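Local coordinates for squalene synthase HpnC (Alicyclobacillus acidocaldarius subsp. acidocaldarius, PDB 4HD1), which probably condenses two prenyl diphosphate molecules to form squalene or a related product, as an all-helical squalene/phytoene synthase family member, at residues A[122-127]-A[186-191]; A[41-46]-A[92-97]; A[109-114]-A[132-137]. All blocks are in the same frame, centred on the assembly; numbering follows the deposited sequence.

Overall arrangement
Contact 3 lies nearest the middle of the chain, about 8 Å from its centre; contacts 1 and 2 sit about 21 and 17 Å out, on opposite sides, their centres 37 Å apart. Contacts 1 and 3 both use helix 125-135, the first at its start and the other at its end. Contact 2 is the most thoroughly buried, yet rests on a polar cluster of one histidine and two hydroxyls. Contact 1, partly open to solvent, ties the loop ahead of helix 125-135 to the start of helix 187-191 through backbone hydrogen bonds. Contact 3 has no hydrogen bond across it and relies on a tyrosine packed beside a glutamate and an alanine of the preceding helix. Helices 87-99 and 104-118, in contacts 2 and 3, follow each other in the chain.

Contact 1: A[122-127]-A[186-191]; sequences YDTWED and PRADLE
Pro186 lays its ring over the backbone where Thr124 passes into Trp125, with CB 3.6 Å from Thr124 C and CG 3.9 Å from Trp125 CA. Beside it two successive carbonyls receive two successive amides. Arg187 N donates to Tyr122 O at 2.8 Å, and Ala188 N to Asp123 O at 2.9 Å, the latter nearly along the C=O axis (C=O...N 170°). Pro186 also brings its CA to 3.4 Å from Tyr122 O as a CA-H...O contact. The donors belong to the first turn of helix 187-191, so the loop before Trp125 uses amides that the helix cannot pair. Thr124 caps its own helix, exchanging weak bonds with Asp127 in a capping box. Asp123 OD2 and Arg187 NH1 form only a long ion pair (3.9 Å), the oxygen well off the guanidinium plane and no N-H aimed at it; the arginine's two conformers add doubt. Its NH2 bonds to Thr121. With CG beside its backbone N (chi1 -60°), Asp189 brings OD2 to 3.8 Å from Trp125 CB and forms a salt bridge with Arg219, which also makes a cation-pi contact with Trp125. Helix 207-227 thus backs both segments, touching Trp125, Pro186 and Asp189, while helix 197-201 packs against Arg187 and Leu190.

Contact 2: A[41-46]-A[92-97]; sequences RPHFYS and LQFTIA. With SO4 (sulfate ion), chain B.
Thr95 OG1 shares two hydrogen bonds with one face of helix 41-46: His43 ND1 meets it at 2.7 Å, in the imidazole plane and nearly straight (168°), and Ser46 OG, a turn later, lies 2.8 Å away. The threonine hydroxyl points at helix 41-46 because OG1 stands beside its backbone N (chi1 -68°), from where it also forms a weak bond with Ala91 O. Leu92 CD1 rests 3.5 Å from Ser46 O, and Phe94 CE2 approaches the edge of the imidazole at CE1. The axes of segments 41-46 and 92-97 come within 9.2 Å, at 124° between their N-to-C directions; Phe15 of helix 12-25 covers Thr95 and Phe94, while Ile146 touches His43. On another side of helix 41-56, Tyr45 OH is hydrogen-bonded to O3 of a sulfate, modelled very short, which Arg19 and the amide of Ala3 also bind. Arg41 NH1 comes within 3.1 Å of sulfate O1, and replacing Arg41 by an alanine would probably leave the anion with less positive charge around it and Val36 O without its weak NE partner. The cluster gives the buried Thr95 and Ser46 hydroxyls and His43 ND1 polar partners, and is likely to fix the rotation of the imidazole.

Contact 3: A[109-114]-A[132-137]; sequences LIEANR and CRYSAD
Tyr134 gives up the most surface here, lying alongside Glu111 and against Ala112 of helix 104-118. Its ring and the Glu111 side chain run side by side in the same direction: ring atom CD1 is 3.7 Å from Glu111 CG, and the carboxylate plane is turned 59° from the ring. Glu111 reaches this position with CG opposite its backbone N (chi1 176°) and then bends at chi2 (73°), so that its aliphatic part meets the tyrosine while its OE1 accepts from Arg114 NH1 in a 3.1 Å salt bridge. The guanidinium of Arg114 receives the oxygen nearly in its own plane, and its NH2 pairs with Glu73 and Asp70 of helix 65-81. Arg115 makes a cation-pi contact with the Tyr134 ring.

Ala112 is the small residue at the closest approach. Its CB fits against the Tyr134 backbone, 3.4 Å from the carbonyl O, and lies 3.8 Å from Tyr134 CB. The pair joins two successive helices of the all-alpha trans-isoprenyl diphosphate synthase fold, 104-118 and 125-135, close to where the latter ends. Leu109, one turn before Ala112, curls its CD2 over the same carbonyl, 3.7 Å from Tyr134 O, and packs against Phe50 and Cys51 of helix 41-56. Ser135 CB comes within 4.1 Å of Ala112 CB, its OG being hydrogen-bonded to Gln166 of helix 152-172 and to Tyr131 O. At the end of helix 125-135, Cys132 O accepts from both Ala136 N and Asp137 N as the chain passes into helix 137-146.

Contact 1: A[122-127]-A[186-191]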
loop_
_atom_site.group_PDB
_atom_site.type_symbol
_atom_site.label_atom_id
_atom_site.label_comp_id
_atom_site.label_asym_id
_atom_site.label_seq_id
_atom_site.Cartn_x
_atom_site.Cartn_y
_atom_site.Cartn_z
ATOM N N TYR A 122 3.916 -8.090 -16.074
ATOM C CA TYR A 122 5.262 -7.742 -15.613
ATOM C C TYR A 122 6.322 -8.722 -16.133
ATOM O O TYR A 122 6.170 -9.945 -16.024
ATOM C CB TYR A 122 5.303 -7.604 -14.077
ATOM C CG TYR A 122 4.597 -6.349 -13.596
ATOM C CD1 TYR A 122 5.309 -5.172 -13.351
ATOM C CD2 TYR A 122 3.212 -6.327 -13.425
ATOM C CE1 TYR A 122 4.662 -4.015 -12.937
ATOM C CE2 TYR A 122 2.558 -5.173 -13.016
ATOM C CZ TYR A 122 3.285 -4.025 -12.775
ATOM O OH TYR A 122 2.632 -2.887 -12.373
ATOM N N ASP A 123 7.386 -8.168 -16.709
ATOM C CA ASP A 123 8.452 -8.958 -17.317
ATOM C C ASP A 123 9.349 -9.652 -16.288
ATOM O O ASP A 123 9.568 -10.864 -16.367
ATOM C CB ASP A 123 9.292 -8.068 -18.233
ATOM C CG ASP A 123 9.891 -8.827 -19.388
ATOM O OD1 ASP A 123 10.846 -9.604 -19.169
ATOM O OD2 ASP A 123 9.404 -8.631 -20.521
ATOM N N THR A 124 9.870 -8.879 -15.333
ATOM C CA THR A 124 10.822 -9.403 -14.348
ATOM C C THR A 124 10.424 -9.077 -12.912
ATOM O O THR A 124 9.540 -8.252 -12.666
ATOM C CB THR A 124 12.274 -8.906 -14.596
ATOM O OG1 THR A 124 12.358 -7.489 -14.377
ATOM C CG2 THR A 124 12.742 -9.238 -16.016
ATOM N N TRP A 125 11.090 -9.740 -11.972
ATOM C CA TRP A 125 10.943 -9.450 -10.550
ATOM C C TRP A 125 11.272 -8.015 -10.242
ATOM O O TRP A 125 10.605 -7.391 -9.416
ATOM C CB TRP A 125 11.810 -10.389 -9.716
ATOM C CG TRP A 125 11.949 -9.945 -8.279
ATOM C CD1 TRP A 125 13.072 -9.400 -7.663
ATOM C CD2 TRP A 125 10.914 -9.959 -7.238
ATOM N NE1 TRP A 125 12.815 -9.104 -6.351
ATOM C CE2 TRP A 125 11.543 -9.414 -6.028
ATOM C CE3 TRP A 125 9.585 -10.367 -7.181
ATOM C CZ2 TRP A 125 10.851 -9.289 -4.832
ATOM C CZ3 TRP A 125 8.899 -10.237 -5.969
ATOM C CH2 TRP A 125 9.518 -9.710 -4.825
ATOM N N GLU A 126 12.295 -7.480 -10.909
ATOM C CA GLU A 126 12.706 -6.082 -10.740
ATOM C C GLU A 126 11.597 -5.103 -11.119
ATOM O O GLU A 126 11.433 -4.069 -10.470
ATOM C CB GLU A 126 13.977 -5.774 -11.540
ATOM C CG GLU A 126 15.263 -6.297 -10.917
ATOM C CD GLU A 126 15.414 -7.810 -11.020
ATOM O OE1 GLU A 126 15.087 -8.390 -12.082
ATOM O OE2 GLU A 126 15.873 -8.424 -10.033
ATOM N N ASP A 127 10.841 -5.440 -12.164
ATOM C CA ASP A 127 9.701 -4.634 -12.600
ATOM C C ASP A 127 8.587 -4.632 -11.560
ATOM O O ASP A 127 8.023 -3.578 -11.259
ATOM C CB ASP A 127 9.167 -5.117 -13.952
ATOM C CG ASP A 127 10.187 -4.972 -15.072
ATOM O OD1 ASP A 127 11.129 -4.163 -14.936
ATOM O OD2 ASP A 127 10.046 -5.671 -16.095
ATOM N N PRO A 186 5.841 -12.359 -12.408
ATOM C CA PRO A 186 6.821 -11.967 -13.427
ATOM C C PRO A 186 6.988 -13.020 -14.528
ATOM O O PRO A 186 7.001 -14.226 -14.239
ATOM C CB PRO A 186 8.116 -11.800 -12.626
ATOM C CG PRO A 186 7.659 -11.509 -11.236
ATOM C CD PRO A 186 6.428 -12.346 -11.055
ATOM N N ARG A 187 7.127 -12.547 -15.767
ATOM C CA ARG A 187 7.235 -13.402 -16.951
ATOM C C ARG A 187 8.481 -14.295 -16.916
ATOM O O ARG A 187 8.411 -15.474 -17.264
ATOM C CB ARG A 187 7.216 -12.548 -18.232
ATOM C CG ARG A 187 6.539 -13.216 -19.429
ATOM C CD ARG A 187 6.752 -12.450 -20.736
ATOM N NE ARG A 187 5.565 -11.718 -21.174
ATOM C CZ ARG A 187 5.179 -10.546 -20.674
ATOM N NH1 ARG A 187 5.884 -9.970 -19.710
ATOM N NH2 ARG A 187 4.086 -9.956 -21.135
ATOM N N ALA A 188 9.608 -13.729 -16.482
ATOM C CA ALA A 188 10.883 -14.449 -16.403
ATOM C C ALA A 188 10.902 -15.525 -15.319
ATOM O O ALA A 188 11.521 -16.572 -15.496
ATOM C CB ALA A 188 12.037 -13.475 -16.213
ATOM N N ASP A 189 10.214 -15.269 -14.208
ATOM C CA ASP A 189 10.129 -16.241 -13.114
ATOM C C ASP A 189 9.252 -17.438 -13.479
ATOM O O ASP A 189 9.454 -18.538 -12.961
ATOM C CB ASP A 189 9.627 -15.587 -11.822
ATOM C CG ASP A 189 10.535 -14.470 -11.332
ATOM O OD1 ASP A 189 11.656 -14.315 -11.857
ATOM O OD2 ASP A 189 10.124 -13.734 -10.415
ATOM N N LEU A 190 8.282 -17.222 -14.368
ATOM C CA LEU A 190 7.479 -18.319 -14.901
ATOM C C LEU A 190 8.281 -19.139 -15.899
ATOM O O LEU A 190 8.246 -20.371 -15.865
ATOM C CB LEU A 190 6.198 -17.802 -15.550
ATOM C CG LEU A 190 5.057 -17.487 -14.582
ATOM C CD1 LEU A 190 4.000 -16.622 -15.261
ATOM C CD2 LEU A 190 4.443 -18.762 -14.016
ATOM N N GLU A 191 9.010 -18.448 -16.774
ATOM C CA GLU A 191 9.835 -19.096 -17.795
ATOM C C GLU A 191 11.033 -19.830 -17.202
ATOM O O GLU A 191 11.482 -20.832 -17.763
ATOM C CB GLU A 191 10.297 -18.085 -18.842
ATOM C CG GLU A 191 9.183 -17.616 -19.762
ATOM C CD GLU A 191 9.561 -16.390 -20.575
ATOM O OE1 GLU A 191 10.420 -15.603 -20.115
ATOM O OE2 GLU A 191 8.985 -16.211 -21.674
#

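Contact 2: A[41-46]-A[92-97]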
loop_
_atom_site.group_PDB
_atom_site.type_symbol
_atom_site.label_atom_id
_atom_site.label_comp_id
_atom_site.label_asym_id
_atom_site.label_seq_id
_atom_site.Cartn_x
_atom_site.Cartn_y
_atom_site.Cartn_z
ATOM N N ARG A 41 -4.357 9.140 15.553
ATOM C CA ARG A 41 -5.411 8.636 14.660
ATOM C C ARG A 41 -5.883 9.630 13.576
ATOM O O ARG A 41 -6.067 9.218 12.433
ATOM C CB ARG A 41 -6.610 8.104 15.445
ATOM C CG ARG A 41 -6.449 6.684 15.947
ATOM C CD ARG A 41 -7.723 6.183 16.606
ATOM N NE ARG A 41 -7.394 5.623 17.911
ATOM C CZ ARG A 41 -7.827 6.099 19.071
ATOM N NH1 ARG A 41 -8.663 7.132 19.109
ATOM N NH2 ARG A 41 -7.440 5.522 20.198
ATOM N N PRO A 42 -6.063 10.931 13.914
ATOM C CA PRO A 42 -6.521 11.874 12.882
ATOM C C PRO A 42 -5.615 11.908 11.649
ATOM O O PRO A 42 -6.100 12.094 10.523
ATOM C CB PRO A 42 -6.474 13.229 13.598
ATOM C CG PRO A 42 -6.702 12.888 15.024
ATOM C CD PRO A 42 -5.944 11.602 15.225
ATOM N N HIS A 43 -4.316 11.712 11.865
ATOM C CA HIS A 43 -3.362 11.698 10.766
ATOM C C HIS A 43 -3.482 10.442 9.942
ATOM O O HIS A 43 -3.245 10.465 8.730
ATOM C CB HIS A 43 -1.956 11.921 11.295
ATOM C CG HIS A 43 -1.842 13.147 12.173
ATOM N ND1 HIS A 43 -2.101 14.390 11.716
ATOM C CD2 HIS A 43 -1.513 13.282 13.523
ATOM C CE1 HIS A 43 -1.940 15.279 12.716
ATOM N NE2 HIS A 43 -1.581 14.599 13.823
ATOM N N PHE A 44 -3.877 9.337 10.576
ATOM C CA PHE A 44 -4.197 8.124 9.827
ATOM C C PHE A 44 -5.414 8.366 8.917
ATOM O O PHE A 44 -5.386 7.995 7.739
ATOM C CB PHE A 44 -4.366 6.910 10.759
ATOM C CG PHE A 44 -3.076 6.172 11.023
ATOM C CD1 PHE A 44 -2.069 6.745 11.801
ATOM C CD2 PHE A 44 -2.850 4.912 10.470
ATOM C CE1 PHE A 44 -0.871 6.071 12.029
ATOM C CE2 PHE A 44 -1.659 4.230 10.694
ATOM C CZ PHE A 44 -0.670 4.813 11.473
ATOM N N TYR A 45 -6.448 9.030 9.448
ATOM C CA TYR A 45 -7.660 9.301 8.684
ATOM C C TYR A 45 -7.393 10.189 7.477
ATOM O O TYR A 45 -7.911 9.918 6.391
ATOM C CB TYR A 45 -8.773 9.893 9.558
ATOM C CG TYR A 45 -9.267 8.963 10.646
ATOM C CD1 TYR A 45 -9.643 7.649 10.356
ATOM C CD2 TYR A 45 -9.373 9.400 11.965
ATOM C CE1 TYR A 45 -10.098 6.796 11.349
ATOM C CE2 TYR A 45 -9.830 8.552 12.969
ATOM C CZ TYR A 45 -10.187 7.250 12.657
ATOM O OH TYR A 45 -10.638 6.401 13.646
ATOM N N SER A 46 -6.570 11.222 7.645
ATOM C CA SER A 46 -6.290 12.125 6.521
ATOM C C SER A 46 -5.397 11.481 5.452
ATOM O O SER A 46 -5.588 11.716 4.255
ATOM C CB SER A 46 -5.697 13.451 6.996
ATOM O OG SER A 46 -4.465 13.249 7.657
ATOM N N LEU A 92 -5.489 17.062 5.525
ATOM C CA LEU A 92 -4.154 16.617 5.120
ATOM C C LEU A 92 -3.090 17.707 5.308
ATOM O O LEU A 92 -1.992 17.427 5.792
ATOM C CB LEU A 92 -4.140 16.096 3.677
ATOM C CG LEU A 92 -2.910 15.262 3.292
ATOM C CD1 LEU A 92 -2.896 13.937 4.044
ATOM C CD2 LEU A 92 -2.851 15.024 1.789
ATOM N N GLN A 93 -3.435 18.934 4.926
ATOM C CA GLN A 93 -2.597 20.125 5.109
ATOM C C GLN A 93 -2.104 20.310 6.551
ATOM O O GLN A 93 -0.931 20.615 6.782
ATOM C CB GLN A 93 -3.403 21.350 4.696
ATOM C CG GLN A 93 -2.616 22.613 4.450
ATOM C CD GLN A 93 -3.473 23.652 3.750
ATOM O OE1 GLN A 93 -3.331 23.874 2.552
ATOM N NE2 GLN A 93 -4.390 24.268 4.488
ATOM N N PHE A 94 -3.010 20.138 7.508
ATOM C CA PHE A 94 -2.649 20.184 8.914
ATOM C C PHE A 94 -1.719 19.023 9.262
ATOM O O PHE A 94 -0.669 19.232 9.878
ATOM C CB PHE A 94 -3.892 20.159 9.798
ATOM C CG PHE A 94 -3.585 20.244 11.263
ATOM C CD1 PHE A 94 -3.116 21.440 11.823
ATOM C CD2 PHE A 94 -3.751 19.137 12.088
ATOM C CE1 PHE A 94 -2.823 21.528 13.180
ATOM C CE2 PHE A 94 -3.464 19.221 13.447
ATOM C CZ PHE A 94 -2.996 20.414 13.993
ATOM N N THR A 95 -2.108 17.816 8.851
ATOM C CA THR A 95 -1.295 16.614 9.037
ATOM C C THR A 95 0.118 16.754 8.444
ATOM O O THR A 95 1.098 16.494 9.142
ATOM C CB THR A 95 -2.010 15.363 8.485
ATOM O OG1 THR A 95 -3.165 15.083 9.291
ATOM C CG2 THR A 95 -1.086 14.157 8.495
ATOM N N ILE A 96 0.218 17.173 7.179
ATOM C CA ILE A 96 1.517 17.423 6.546
ATOM C C ILE A 96 2.396 18.242 7.488
ATOM O O ILE A 96 3.524 17.852 7.789
ATOM C CB ILE A 96 1.416 18.223 5.215
ATOM C CG1 ILE A 96 0.476 17.575 4.177
ATOM C CG2 ILE A 96 2.804 18.507 4.643
ATOM C CD1 ILE A 96 0.804 16.158 3.799
ATOM N N ALA A 97 1.867 19.375 7.946
ATOM C CA ALA A 97 2.639 20.331 8.734
ATOM C C ALA A 97 2.982 19.808 10.132
ATOM O O ALA A 97 4.127 19.899 10.558
ATOM C CB ALA A 97 1.910 21.667 8.814
HETATM S S SO4 B . -11.689 7.680 16.670
HETATM O O1 SO4 B . -11.348 8.190 18.027
HETATM O O2 SO4 B . -12.151 8.800 15.792
HETATM O O3 SO4 B . -10.507 7.074 15.995
HETATM O O4 SO4 B . -12.749 6.638 16.889
#

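Contact 3: A[109-114]-A[132-137]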
loop_
_atom_site.group_PDB
_atom_site.type_symbol
_atom_site.label_atom_id
_atom_site.label_comp_id
_atom_site.label_asym_id
_atom_site.label_seq_id
_atom_site.Cartn_x
_atom_site.Cartn_y
_atom_site.Cartn_z
ATOM N N LEU A 109 2.257 7.613 -4.655
ATOM C CA LEU A 109 0.959 6.948 -4.612
ATOM C C LEU A 109 0.093 7.352 -5.794
ATOM O O LEU A 109 -0.666 6.531 -6.316
ATOM C CB LEU A 109 0.242 7.256 -3.301
ATOM C CG LEU A 109 0.808 6.484 -2.117
ATOM C CD1 LEU A 109 0.410 7.159 -0.813
ATOM C CD2 LEU A 109 0.370 5.021 -2.160
ATOM N N ILE A 110 0.215 8.620 -6.195
ATOM C CA ILE A 110 -0.458 9.158 -7.381
ATOM C C ILE A 110 0.104 8.488 -8.634
ATOM O O ILE A 110 -0.650 8.046 -9.499
ATOM C CB ILE A 110 -0.326 10.703 -7.462
ATOM C CG1 ILE A 110 -1.244 11.361 -6.423
ATOM C CG2 ILE A 110 -0.645 11.219 -8.865
ATOM C CD1 ILE A 110 -1.047 12.852 -6.262
ATOM N N GLU A 111 1.431 8.402 -8.700
ATOM C CA GLU A 111 2.138 7.745 -9.797
ATOM C C GLU A 111 1.818 6.249 -9.889
ATOM O O GLU A 111 1.784 5.702 -10.985
ATOM C CB GLU A 111 3.651 7.988 -9.675
ATOM C CG GLU A 111 4.531 7.285 -10.708
ATOM C CD GLU A 111 4.451 7.888 -12.103
ATOM O OE1 GLU A 111 3.725 8.891 -12.301
ATOM O OE2 GLU A 111 5.124 7.350 -13.011
ATOM N N ALA A 112 1.567 5.602 -8.750
ATOM C CA ALA A 112 1.211 4.178 -8.724
ATOM C C ALA A 112 -0.001 3.885 -9.603
ATOM O O ALA A 112 -0.040 2.873 -10.301
ATOM C CB ALA A 112 0.953 3.711 -7.301
ATOM N N ASN A 113 -0.979 4.782 -9.555
ATOM C CA ASN A 113 -2.171 4.697 -10.387
ATOM C C ASN A 113 -1.828 4.788 -11.886
ATOM O O ASN A 113 -2.376 4.036 -12.695
ATOM C CB ASN A 113 -3.168 5.784 -9.966
ATOM C CG ASN A 113 -4.522 5.640 -10.635
ATOM O OD1 ASN A 113 -4.655 5.793 -11.852
ATOM N ND2 ASN A 113 -5.544 5.370 -9.833
ATOM N N ARG A 114 -0.912 5.689 -12.247
ATOM C CA ARG A 114 -0.442 5.804 -13.635
ATOM C C ARG A 114 0.319 4.553 -14.074
ATOM O O ARG A 114 0.222 4.149 -15.233
ATOM C CB ARG A 114 0.445 7.036 -13.834
ATOM C CG ARG A 114 -0.208 8.359 -13.470
ATOM C CD ARG A 114 0.687 9.535 -13.836
ATOM N NE ARG A 114 0.132 10.810 -13.378
ATOM C CZ ARG A 114 0.607 11.518 -12.353
ATOM N NH1 ARG A 114 1.663 11.094 -11.662
ATOM N NH2 ARG A 114 0.025 12.662 -12.020
ATOM N N CYS A 132 5.986 -1.844 -6.684
ATOM C CA CYS A 132 5.801 -1.796 -5.229
ATOM C C CYS A 132 6.359 -0.533 -4.580
ATOM O O CYS A 132 5.812 -0.063 -3.581
ATOM C CB CYS A 132 6.401 -3.034 -4.570
ATOM S SG CYS A 132 5.494 -4.541 -4.966
ATOM N N ARG A 133 7.430 0.017 -5.154
ATOM C CA ARG A 133 8.009 1.278 -4.676
ATOM C C ARG A 133 7.042 2.465 -4.790
ATOM O O ARG A 133 7.277 3.522 -4.192
ATOM C CB ARG A 133 9.319 1.588 -5.403
ATOM C CG ARG A 133 10.486 0.709 -4.971
ATOM C CD ARG A 133 11.716 0.899 -5.848
ATOM N NE ARG A 133 12.229 2.268 -5.786
ATOM C CZ ARG A 133 12.028 3.199 -6.717
ATOM N NH1 ARG A 133 11.328 2.919 -7.811
ATOM N NH2 ARG A 133 12.534 4.415 -6.555
ATOM N N TYR A 134 5.958 2.285 -5.547
ATOM C CA TYR A 134 4.968 3.344 -5.754
ATOM C C TYR A 134 3.639 3.006 -5.107
ATOM O O TYR A 134 2.967 3.887 -4.579
ATOM C CB TYR A 134 4.782 3.652 -7.253
ATOM C CG TYR A 134 6.041 4.201 -7.886
ATOM C CD1 TYR A 134 6.266 5.578 -7.961
ATOM C CD2 TYR A 134 7.029 3.343 -8.373
ATOM C CE1 TYR A 134 7.434 6.083 -8.515
ATOM C CE2 TYR A 134 8.197 3.837 -8.929
ATOM C CZ TYR A 134 8.393 5.203 -9.000
ATOM O OH TYR A 134 9.552 5.684 -9.554
ATOM N N SER A 135 3.268 1.731 -5.143
ATOM C CA SER A 135 1.967 1.301 -4.648
ATOM C C SER A 135 1.966 0.931 -3.169
ATOM O O SER A 135 0.949 1.084 -2.505
ATOM C CB SER A 135 1.448 0.122 -5.468
ATOM O OG SER A 135 2.433 -0.890 -5.570
ATOM N N ALA A 136 3.092 0.444 -2.653
ATOM C CA ALA A 136 3.117 -0.129 -1.304
ATOM C C ALA A 136 4.003 0.646 -0.351
ATOM O O ALA A 136 3.530 1.107 0.694
ATOM C CB ALA A 136 3.535 -1.593 -1.351
ATOM N N ASP A 137 5.280 0.789 -0.713
ATOM C CA ASP A 137 6.272 1.505 0.113
ATOM C C ASP A 137 5.823 2.877 0.649
ATOM O O ASP A 137 6.103 3.192 1.804
ATOM C CB ASP A 137 7.594 1.691 -0.641
ATOM C CG ASP A 137 8.285 0.377 -0.976
ATOM O OD1 ASP A 137 7.740 -0.711 -0.653
ATOM O OD2 ASP A 137 9.390 0.448 -1.572
#